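Local coordinates for carbohydrate-binding protein (Flavonifractor plautii, PDB 6N1B), which probably removes the acetyl group from the N-acetylgalactosamine of the blood group A antigen and is seen here holding the blood group B trisaccharide, at residues Y116-A121 against A134-A139; S299-T304 against P319-G324; G34-P39 against I389-N394. All blocks are in the same frame, centred on the assembly; numbering follows the deposited sequence. Where two conformers were deposited one is given.

Contact 1. Residues Y116-A121 against A134-A139; sequences YHNCDA and AYWNWA. With CA (calcium ion), chain C; GLA (alpha-D-galactopyranose), chain B.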
loop_
_atom_site.group_PDB
_atom_site.type_symbol
_atom_site.label_atom_id
_atom_site.label_comp_id
_atom_site.label_asym_id
_atom_site.label_seq_id
_atom_site.Cartn_x
_atom_site.Cartn_y
_atom_site.Cartn_z
ATOM N N TYR A 116 14.759 -14.170 4.240
ATOM C CA TYR A 116 14.305 -12.808 4.474
ATOM C C TYR A 116 13.420 -12.332 3.334
ATOM O O TYR A 116 13.616 -12.814 2.201
ATOM C CB TYR A 116 15.462 -11.819 4.518
ATOM C CG TYR A 116 16.500 -12.233 5.520
ATOM C CD1 TYR A 116 16.429 -11.847 6.880
ATOM C CD2 TYR A 116 17.605 -12.944 5.119
ATOM C CE1 TYR A 116 17.358 -12.246 7.845
ATOM C CE2 TYR A 116 18.565 -13.377 6.080
ATOM C CZ TYR A 116 18.417 -13.066 7.443
ATOM O OH TYR A 116 19.315 -13.460 8.425
ATOM N N HIS A 117 12.480 -11.446 3.610
ATOM C CA HIS A 117 11.816 -10.807 2.473
ATOM C C HIS A 117 11.332 -9.432 2.876
ATOM O O HIS A 117 11.030 -9.155 4.048
ATOM C CB HIS A 117 10.616 -11.661 1.895
ATOM C CG HIS A 117 9.342 -11.519 2.709
ATOM N ND1 HIS A 117 9.162 -12.109 3.947
ATOM C CD2 HIS A 117 8.152 -10.908 2.415
ATOM C CE1 HIS A 117 7.929 -11.835 4.366
ATOM N NE2 HIS A 117 7.298 -11.092 3.465
ATOM N N ASN A 118 11.175 -8.601 1.861
ATOM C CA ASN A 118 10.571 -7.264 1.997
ATOM C C ASN A 118 9.116 -7.344 1.549
ATOM O O ASN A 118 8.686 -8.289 0.881
ATOM C CB ASN A 118 11.334 -6.262 1.145
ATOM C CG ASN A 118 12.778 -6.116 1.563
ATOM O OD1 ASN A 118 13.736 -6.255 0.655
ATOM N ND2 ASN A 118 13.014 -5.858 2.780
ATOM N N CYS A 119 8.339 -6.336 1.921
ATOM C CA CYS A 119 6.908 -6.275 1.554
ATOM C C CYS A 119 6.306 -4.942 1.956
ATOM O O CYS A 119 6.930 -4.138 2.674
ATOM C CB CYS A 119 6.074 -7.430 2.229
ATOM S SG CYS A 119 6.113 -7.316 4.043
ATOM N N ASP A 120 5.114 -4.699 1.443
ATOM C CA ASP A 120 4.229 -3.722 2.106
ATOM C C ASP A 120 4.742 -2.300 2.057
ATOM O O ASP A 120 4.854 -1.611 3.148
ATOM C CB ASP A 120 3.957 -4.121 3.568
ATOM C CG ASP A 120 3.166 -5.411 3.735
ATOM O OD1 ASP A 120 2.874 -6.056 2.720
ATOM O OD2 ASP A 120 3.046 -5.848 4.893
ATOM N N ALA A 121 5.019 -1.743 0.903
ATOM C CA ALA A 121 5.483 -0.377 0.808
ATOM C C ALA A 121 4.327 0.625 0.953
ATOM O O ALA A 121 3.230 0.452 0.468
ATOM C CB ALA A 121 6.229 -0.138 -0.449
ATOM N N ALA A 134 9.588 6.790 1.654
ATOM C CA ALA A 134 9.081 5.507 1.250
ATOM C C ALA A 134 9.397 4.458 2.387
ATOM O O ALA A 134 10.586 4.210 2.689
ATOM C CB ALA A 134 9.761 5.043 -0.047
ATOM N N TYR A 135 8.330 3.927 2.972
ATOM C CA TYR A 135 8.420 2.930 4.044
ATOM C C TYR A 135 8.168 1.545 3.485
ATOM O O TYR A 135 7.418 1.388 2.501
ATOM C CB TYR A 135 7.338 3.236 5.087
ATOM C CG TYR A 135 7.518 4.564 5.815
ATOM C CD1 TYR A 135 6.971 5.735 5.316
ATOM C CD2 TYR A 135 8.144 4.634 7.044
ATOM C CE1 TYR A 135 7.114 6.915 6.006
ATOM C CE2 TYR A 135 8.289 5.809 7.757
ATOM C CZ TYR A 135 7.702 6.953 7.235
ATOM O OH TYR A 135 7.805 8.154 7.897
ATOM N N TRP A 136 8.687 0.532 4.145
ATOM C CA TRP A 136 8.302 -0.866 3.825
ATOM C C TRP A 136 8.601 -1.722 5.060
ATOM O O TRP A 136 9.160 -1.260 6.047
ATOM C CB TRP A 136 9.005 -1.403 2.578
ATOM C CG TRP A 136 10.466 -1.659 2.763
ATOM C CD1 TRP A 136 11.054 -2.871 3.076
ATOM C CD2 TRP A 136 11.538 -0.726 2.669
ATOM N NE1 TRP A 136 12.411 -2.748 3.233
ATOM C CE2 TRP A 136 12.730 -1.437 2.946
ATOM C CE3 TRP A 136 11.634 0.636 2.418
ATOM C CZ2 TRP A 136 13.944 -0.833 2.994
ATOM C CZ3 TRP A 136 12.890 1.232 2.436
ATOM C CH2 TRP A 136 14.034 0.515 2.700
ATOM N N ASN A 137 8.205 -2.995 4.955
ATOM C CA ASN A 137 8.407 -3.989 6.019
ATOM C C ASN A 137 9.428 -4.995 5.588
ATOM O O ASN A 137 9.315 -5.529 4.472
ATOM C CB ASN A 137 7.060 -4.611 6.354
ATOM C CG ASN A 137 7.122 -5.523 7.519
ATOM O OD1 ASN A 137 7.813 -6.564 7.416
ATOM N ND2 ASN A 137 6.406 -5.231 8.620
ATOM N N TRP A 138 10.402 -5.246 6.392
ATOM C CA TRP A 138 11.401 -6.243 6.206
ATOM C C TRP A 138 11.247 -7.334 7.266
ATOM O O TRP A 138 11.151 -6.988 8.469
ATOM C CB TRP A 138 12.846 -5.696 6.305
ATOM C CG TRP A 138 13.971 -6.668 6.412
ATOM C CD1 TRP A 138 14.620 -7.267 5.323
ATOM C CD2 TRP A 138 14.590 -7.173 7.600
ATOM N NE1 TRP A 138 15.631 -8.067 5.804
ATOM C CE2 TRP A 138 15.648 -8.015 7.187
ATOM C CE3 TRP A 138 14.437 -6.903 8.948
ATOM C CZ2 TRP A 138 16.525 -8.570 8.074
ATOM C CZ3 TRP A 138 15.278 -7.511 9.879
ATOM C CH2 TRP A 138 16.302 -8.364 9.444
ATOM N N ALA A 139 11.280 -8.614 6.888
ATOM C CA ALA A 139 11.126 -9.689 7.891
ATOM C C ALA A 139 12.262 -10.698 7.736
ATOM O O ALA A 139 12.627 -11.081 6.610
ATOM C CB ALA A 139 9.815 -10.417 7.655
HETATM CA CA CA C . 1.987 -7.781 2.418
HETATM C C1 GLA B . 2.108 -13.162 3.333
HETATM C C2 GLA B . 2.692 -11.728 3.107
HETATM C C3 GLA B . 4.102 -11.652 3.714
HETATM C C4 GLA B . 4.117 -12.090 5.224
HETATM C C5 GLA B . 3.363 -13.445 5.396
HETATM C C6 GLA B . 3.048 -13.738 6.806
HETATM O O2 GLA B . 2.759 -11.542 1.644
HETATM O O3 GLA B . 4.770 -10.184 3.465
HETATM O O4 GLA B . 3.498 -11.062 5.902
HETATM O O5 GLA B . 2.000 -13.397 4.785
HETATM O O6 GLA B . 2.415 -15.075 7.003
HETATM O O HOH W 1 8.328 -8.578 5.179
HETATM O O HOH W 2 14.967 -4.232 3.687
HETATM O O HOH W 3 1.473 -9.626 1.840
HETATM O O HOH W 4 1.600 -6.927 0.480
HETATM O O HOH W 5 3.636 -8.851 1.559
HETATM O O HOH W 6 2.527 -8.462 4.376
#
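The beta hairpin made by strands 116-126 and 131-140, the first two strands of a blade in a five-bladed propeller, presents His117 and Cys119 to the glycan from one face, where they pair with Ala139 and Asn137. Each pair exchanges two backbone hydrogen bonds; Cys119 N to Asn137 O measures 2.8 Å but is bent. A first torsion of 80° sets the His117 ring between the backbone N and the carbonyl carbon and points NE2 at the sugar; His117 NE2 and O3 of the galactopyranose share a hydrogen bond of 2.7 Å, almost straight at 173°, with O3 in the ring plane. Beyond Cys119, Asp120 turns to a positive phi (66°) and binds the calcium ion through OD1 at 2.0 Å, with four waters and His272; Ser206 holds OD2.

On the other face Asn118 ND2 lies at the rim of the Trp138 ring, and water 2 accepts from it (2.7 Å) and from Trp136 NE1 (3.0 Å). Tyr116 and Trp138 run rim to rim, CD1 to CZ2 3.5 Å. This face is thus aromatic, that of His117 and Cys119 meets the sugar, and the His117 ring, held at ND1 by Asp141 and at NE2 by the sugar, is fixed in rotation.

Contact 2. Residues S299-T304 against P319-G324; sequences SVLHLT and PLLSPG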
loop_
_atom_site.group_PDB
_atom_site.type_symbol
_atom_site.label_atom_id
_atom_site.label_comp_id
_atom_site.label_asym_id
_atom_site.label_seq_id
_atom_site.Cartn_x
_atom_site.Cartn_y
_atom_site.Cartn_z
ATOM N N SER A 299 -10.262 -12.387 0.113
ATOM C CA SER A 299 -10.505 -11.074 0.721
ATOM C C SER A 299 -11.129 -10.072 -0.184
ATOM O O SER A 299 -10.979 -10.127 -1.418
ATOM C CB SER A 299 -9.158 -10.555 1.229
ATOM O OG SER A 299 -8.133 -10.465 0.202
ATOM N N VAL A 300 -11.814 -9.145 0.468
ATOM C CA VAL A 300 -12.507 -8.067 -0.147
ATOM C C VAL A 300 -11.964 -6.733 0.438
ATOM O O VAL A 300 -11.154 -6.753 1.390
ATOM C CB VAL A 300 -14.005 -8.106 0.109
ATOM C CG1 VAL A 300 -14.628 -9.327 -0.542
ATOM C CG2 VAL A 300 -14.352 -8.124 1.601
ATOM N N LEU A 301 -12.365 -5.604 -0.158
ATOM C CA LEU A 301 -12.092 -4.321 0.486
ATOM C C LEU A 301 -13.406 -3.869 1.153
ATOM O O LEU A 301 -14.490 -3.996 0.630
ATOM C CB LEU A 301 -11.724 -3.232 -0.531
ATOM C CG LEU A 301 -10.507 -3.513 -1.368
ATOM C CD1 LEU A 301 -10.204 -2.392 -2.325
ATOM C CD2 LEU A 301 -9.279 -3.915 -0.565
ATOM N N HIS A 302 -13.196 -3.222 2.332
ATOM C CA HIS A 302 -14.217 -2.447 3.022
ATOM C C HIS A 302 -13.706 -0.977 3.262
ATOM O O HIS A 302 -12.498 -0.830 3.341
ATOM C CB HIS A 302 -14.753 -3.109 4.301
ATOM C CG HIS A 302 -15.750 -4.200 4.055
ATOM N ND1 HIS A 302 -17.129 -3.956 4.233
ATOM C CD2 HIS A 302 -15.640 -5.482 3.686
ATOM C CE1 HIS A 302 -17.784 -5.068 3.916
ATOM N NE2 HIS A 302 -16.916 -5.994 3.581
ATOM N N LEU A 303 -14.653 -0.090 3.439
ATOM C CA LEU A 303 -14.346 1.290 3.759
ATOM C C LEU A 303 -14.638 1.547 5.247
ATOM O O LEU A 303 -15.711 1.150 5.711
ATOM C CB LEU A 303 -15.167 2.229 2.874
ATOM C CG LEU A 303 -14.762 3.703 2.846
ATOM C CD1 LEU A 303 -13.458 3.797 2.120
ATOM C CD2 LEU A 303 -15.864 4.518 2.250
ATOM N N THR A 304 -13.751 2.299 5.903
ATOM C CA THR A 304 -13.971 2.625 7.308
ATOM C C THR A 304 -13.465 4.062 7.492
ATOM O O THR A 304 -12.494 4.467 6.835
ATOM C CB THR A 304 -13.324 1.594 8.218
ATOM O OG1 THR A 304 -13.683 1.938 9.575
ATOM C CG2 THR A 304 -11.851 1.404 8.054
ATOM N N PRO A 319 -19.259 -4.767 0.774
ATOM C CA PRO A 319 -17.863 -4.554 0.333
ATOM C C PRO A 319 -17.749 -3.387 -0.602
ATOM O O PRO A 319 -18.636 -3.091 -1.402
ATOM C CB PRO A 319 -17.475 -5.857 -0.370
ATOM C CG PRO A 319 -18.797 -6.431 -0.753
ATOM C CD PRO A 319 -19.805 -5.977 0.215
ATOM N N LEU A 320 -16.632 -2.685 -0.468
ATOM C CA LEU A 320 -16.240 -1.689 -1.418
ATOM C C LEU A 320 -15.753 -2.325 -2.724
ATOM O O LEU A 320 -15.982 -1.693 -3.810
ATOM C CB LEU A 320 -15.079 -0.828 -0.792
ATOM C CG LEU A 320 -14.442 0.244 -1.599
ATOM C CD1 LEU A 320 -15.481 1.339 -1.910
ATOM C CD2 LEU A 320 -13.225 0.829 -0.905
ATOM N N LEU A 321 -15.115 -3.452 -2.718
ATOM C CA LEU A 321 -14.599 -4.054 -3.940
ATOM C C LEU A 321 -14.500 -5.542 -3.636
ATOM O O LEU A 321 -13.985 -5.932 -2.571
ATOM C CB LEU A 321 -13.266 -3.476 -4.365
ATOM C CG LEU A 321 -12.847 -3.633 -5.827
ATOM C CD1 LEU A 321 -13.801 -2.838 -6.694
ATOM C CD2 LEU A 321 -11.435 -3.244 -6.039
ATOM N N SER A 322 -14.862 -6.393 -4.641
ATOM C CA SER A 322 -14.832 -7.803 -4.486
ATOM C C SER A 322 -14.073 -8.465 -5.650
ATOM O O SER A 322 -14.004 -7.834 -6.724
ATOM C CB SER A 322 -16.273 -8.327 -4.449
ATOM O OG SER A 322 -17.031 -7.805 -3.369
ATOM N N PRO A 323 -13.656 -9.703 -5.501
ATOM C CA PRO A 323 -13.041 -10.422 -6.637
ATOM C C PRO A 323 -13.974 -10.441 -7.834
ATOM O O PRO A 323 -15.213 -10.498 -7.710
ATOM C CB PRO A 323 -12.767 -11.827 -6.072
ATOM C CG PRO A 323 -12.722 -11.649 -4.623
ATOM C CD PRO A 323 -13.603 -10.507 -4.245
ATOM N N GLY A 324 -13.339 -10.417 -9.008
ATOM C CA GLY A 324 -14.084 -10.542 -10.264
ATOM C C GLY A 324 -14.597 -11.955 -10.492
ATOM O O GLY A 324 -14.302 -12.919 -9.749
#
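The backbones of 299-304 and 319-324 meet in a classic beta bulge, in which Leu320 and Leu321 together face Leu301. Leu301 N gives a nearly straight bond to Leu321 O, 2.9 Å long. Leu301 O receives two N-H groups in return: Leu320 N at 2.7 Å, tilted 32° from the carbonyl plane, and Leu321 N in a weak bond of 3.4 Å. A helical backbone at Leu320 (psi -34°) turns the two successive amides onto this one acceptor.

The side chains of the bulge follow the same plan. Leu301 and Leu321 run side by side in the same direction, with Leu301 CD1 3.8 Å from Leu321 CB, and both rest on Ile334 of strand 333-342. Leu320 comes against Leu301 CB with its own CB, at 4.1 Å, and its side chain also touches Met399 of helix 396-404, which Leu303 touches too. His302 belongs to another side of the strand. Its ring is laid under Pro319, whose CA stands over the face in a CH-pi contact, 3.8 Å from the centroid and 19° off the normal. Farther along, Val300 CG1 meets Pro323 CD at 4.0 Å, and Val300 CB lies 3.5 Å from Leu321 O.

Strand 300-306 is thereby joined to the loop that leads into strand 333-342, one propeller blade to the next. The chemistry implies a contact fixed at one residue: Leu301 supplies the N-H and the oxygen, the latter held by one firm and one weak bond, and around that point the packing is mostly apolar.

Contact 3. Residues G34-P39 against I389-N394; sequences GYQDFP and IGYAEN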
loop_
_atom_site.group_PDB
_atom_site.type_symbol
_atom_site.label_atom_id
_atom_site.label_comp_id
_atom_site.label_asym_id
_atom_site.label_seq_id
_atom_site.Cartn_x
_atom_site.Cartn_y
_atom_site.Cartn_z
ATOM N N GLY A 34 -9.095 -4.292 -17.839
ATOM C CA GLY A 34 -7.662 -4.652 -17.843
ATOM C C GLY A 34 -6.998 -4.229 -16.502
ATOM O O GLY A 34 -7.692 -4.241 -15.464
ATOM N N TYR A 35 -5.731 -3.915 -16.589
ATOM C CA TYR A 35 -4.986 -3.515 -15.420
ATOM C C TYR A 35 -3.894 -2.547 -15.824
ATOM O O TYR A 35 -3.919 -2.106 -17.001
ATOM C CB TYR A 35 -4.552 -4.699 -14.554
ATOM C CG TYR A 35 -3.703 -5.686 -15.317
ATOM C CD1 TYR A 35 -2.357 -5.434 -15.642
ATOM C CD2 TYR A 35 -4.245 -6.899 -15.756
ATOM C CE1 TYR A 35 -1.581 -6.394 -16.354
ATOM C CE2 TYR A 35 -3.461 -7.830 -16.494
ATOM C CZ TYR A 35 -2.142 -7.586 -16.765
ATOM O OH TYR A 35 -1.368 -8.459 -17.477
ATOM N N GLN A 36 -3.008 -2.118 -14.901
ATOM C CA GLN A 36 -2.006 -1.118 -15.237
ATOM C C GLN A 36 -0.693 -1.785 -15.313
ATOM O O GLN A 36 -0.350 -2.722 -14.598
ATOM C CB GLN A 36 -2.008 0.034 -14.213
ATOM C CG GLN A 36 -3.265 0.863 -14.317
ATOM C CD GLN A 36 -3.277 2.099 -13.465
ATOM O OE1 GLN A 36 -2.409 2.313 -12.633
ATOM N NE2 GLN A 36 -4.340 2.904 -13.620
ATOM N N ASP A 37 0.159 -1.318 -16.266
ATOM C CA ASP A 37 1.496 -1.911 -16.434
ATOM C C ASP A 37 2.500 -1.330 -15.469
ATOM O O ASP A 37 2.866 -0.194 -15.564
ATOM C CB ASP A 37 1.966 -1.773 -17.872
ATOM C CG ASP A 37 1.181 -2.621 -18.766
ATOM O OD1 ASP A 37 1.046 -3.872 -18.596
ATOM O OD2 ASP A 37 0.603 -2.042 -19.700
ATOM N N PHE A 38 2.973 -2.110 -14.554
ATOM C CA PHE A 38 4.071 -1.781 -13.680
ATOM C C PHE A 38 5.264 -2.669 -14.010
ATOM O O PHE A 38 5.060 -3.889 -14.130
ATOM C CB PHE A 38 3.728 -1.950 -12.205
ATOM C CG PHE A 38 2.763 -0.942 -11.612
ATOM C CD1 PHE A 38 1.403 -0.832 -11.916
ATOM C CD2 PHE A 38 3.269 0.002 -10.722
ATOM C CE1 PHE A 38 0.599 0.147 -11.352
ATOM C CE2 PHE A 38 2.464 0.958 -10.186
ATOM C CZ PHE A 38 1.165 1.029 -10.508
ATOM N N PRO A 39 6.453 -2.135 -14.141
ATOM C CA PRO A 39 7.617 -2.955 -14.458
ATOM C C PRO A 39 8.116 -3.674 -13.228
ATOM O O PRO A 39 8.144 -3.118 -12.125
ATOM C CB PRO A 39 8.576 -1.944 -15.019
ATOM C CG PRO A 39 8.264 -0.708 -14.265
ATOM C CD PRO A 39 6.795 -0.709 -14.029
ATOM N N ILE A 389 -1.705 -5.188 -10.544
ATOM C CA ILE A 389 -2.301 -3.943 -10.036
ATOM C C ILE A 389 -3.153 -3.335 -11.113
ATOM O O ILE A 389 -2.683 -3.140 -12.260
ATOM C CB ILE A 389 -1.182 -2.910 -9.652
ATOM C CG1 ILE A 389 -0.358 -3.439 -8.479
ATOM C CG2 ILE A 389 -1.791 -1.565 -9.326
ATOM C CD1 ILE A 389 0.992 -2.689 -8.303
ATOM N N GLY A 390 -4.395 -3.016 -10.741
ATOM C CA GLY A 390 -5.356 -2.327 -11.589
ATOM C C GLY A 390 -5.960 -1.092 -10.942
ATOM O O GLY A 390 -5.340 -0.555 -10.020
ATOM N N TYR A 391 -7.149 -0.683 -11.402
ATOM C CA TYR A 391 -7.695 0.565 -11.019
ATOM C C TYR A 391 -9.187 0.519 -11.030
ATOM O O TYR A 391 -9.830 -0.139 -11.882
ATOM C CB TYR A 391 -7.202 1.660 -12.001
ATOM C CG TYR A 391 -7.671 3.076 -11.690
ATOM C CD1 TYR A 391 -7.100 3.844 -10.693
ATOM C CD2 TYR A 391 -8.740 3.617 -12.396
ATOM C CE1 TYR A 391 -7.585 5.097 -10.369
ATOM C CE2 TYR A 391 -9.210 4.929 -12.082
ATOM C CZ TYR A 391 -8.583 5.647 -11.076
ATOM O OH TYR A 391 -9.090 6.940 -10.780
ATOM N N ALA A 392 -9.825 1.232 -10.064
ATOM C CA ALA A 392 -11.257 1.411 -9.994
ATOM C C ALA A 392 -11.568 2.814 -9.511
ATOM O O ALA A 392 -10.751 3.435 -8.851
ATOM C CB ALA A 392 -11.799 0.350 -9.062
ATOM N N GLU A 393 -12.804 3.264 -9.776
ATOM C CA GLU A 393 -13.112 4.643 -9.465
ATOM C C GLU A 393 -14.598 4.817 -9.297
ATOM O O GLU A 393 -15.390 4.075 -9.966
ATOM C CB GLU A 393 -12.687 5.535 -10.674
ATOM C CG GLU A 393 -12.731 7.068 -10.424
ATOM C CD GLU A 393 -12.351 7.802 -11.748
ATOM O OE1 GLU A 393 -11.129 7.764 -12.077
ATOM O OE2 GLU A 393 -13.283 8.366 -12.331
ATOM N N ASN A 394 -15.041 5.811 -8.528
ATOM C CA ASN A 394 -16.458 6.205 -8.568
ATOM C C ASN A 394 -16.533 7.607 -7.928
ATOM O O ASN A 394 -15.619 7.999 -7.156
ATOM C CB ASN A 394 -17.370 5.217 -7.782
ATOM C CG ASN A 394 -18.810 5.231 -8.233
ATOM O OD1 ASN A 394 -19.195 6.045 -9.138
ATOM N ND2 ASN A 394 -19.589 4.329 -7.692
HETATM O O HOH W 7 -8.228 -2.279 -13.679
HETATM O O HOH W 8 -0.110 -4.885 -12.851
#
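CG1 of Ile389 and CG of Phe38 each stand anti to their own carbonyl carbon (chi1 -65° and -71°), and the two side chains cross at about a right angle, bringing the isoleucine methyl CD1 over the centre of the phenylalanine ring. The site lies beside the closure of the propeller, where N-terminal strand 30-31 joins the final blade on strand 385-395 and the loop after it stays against that strand. Ile389 CD1 lies 4.0 Å from the centroid of the Phe38 ring in a CH-pi contact, while the branch methyl CG2 of Ile389 comes to 3.6 Å from Phe38 CE1. Trp97 stacks on the same phenylalanine and Tyr73 meets it edge-to-face, so the cluster reaches strand 67-75 through Tyr73.

One direct backbone bond holds the loop: Gln36 N to Ile389 O, 2.9 Å and 167°, in the carbonyl plane. Gln36 then extends its chain to bring NE2 3.5 Å from Tyr391 CB, its amide almost parallel to the tyrosine ring; Trp97 NE1 fixes the amide at OE1. Two waters complete the seam. Water 8 can donate to Gln36 O and accepts from Ile389 N; water 7 likewise bridges Gly34 O, at 2.7 Å, and Tyr391 N, at 3.0 Å.

Overall arrangement
From the N terminus, residues 34-39 open contact 3 just after strand 30-31. The chain then passes through the propeller blades before 389-394 completes it, so contact 3 closes a loop of 349 residues and illustrates a common propeller principle: the ring is closed by joining the chain's start to the last blade. Both other contacts fall within that loop, one after the other without crossing. Contact 1 closes a short hairpin in the blade spanning 116-198; contact 2 joins a later blade, 269-314, to the connection into the final one. Contacts 2 and 3 lie about 16 Å apart between centres, whereas contact 1 sits across the chain's centre from both, about 24 and 22 Å away.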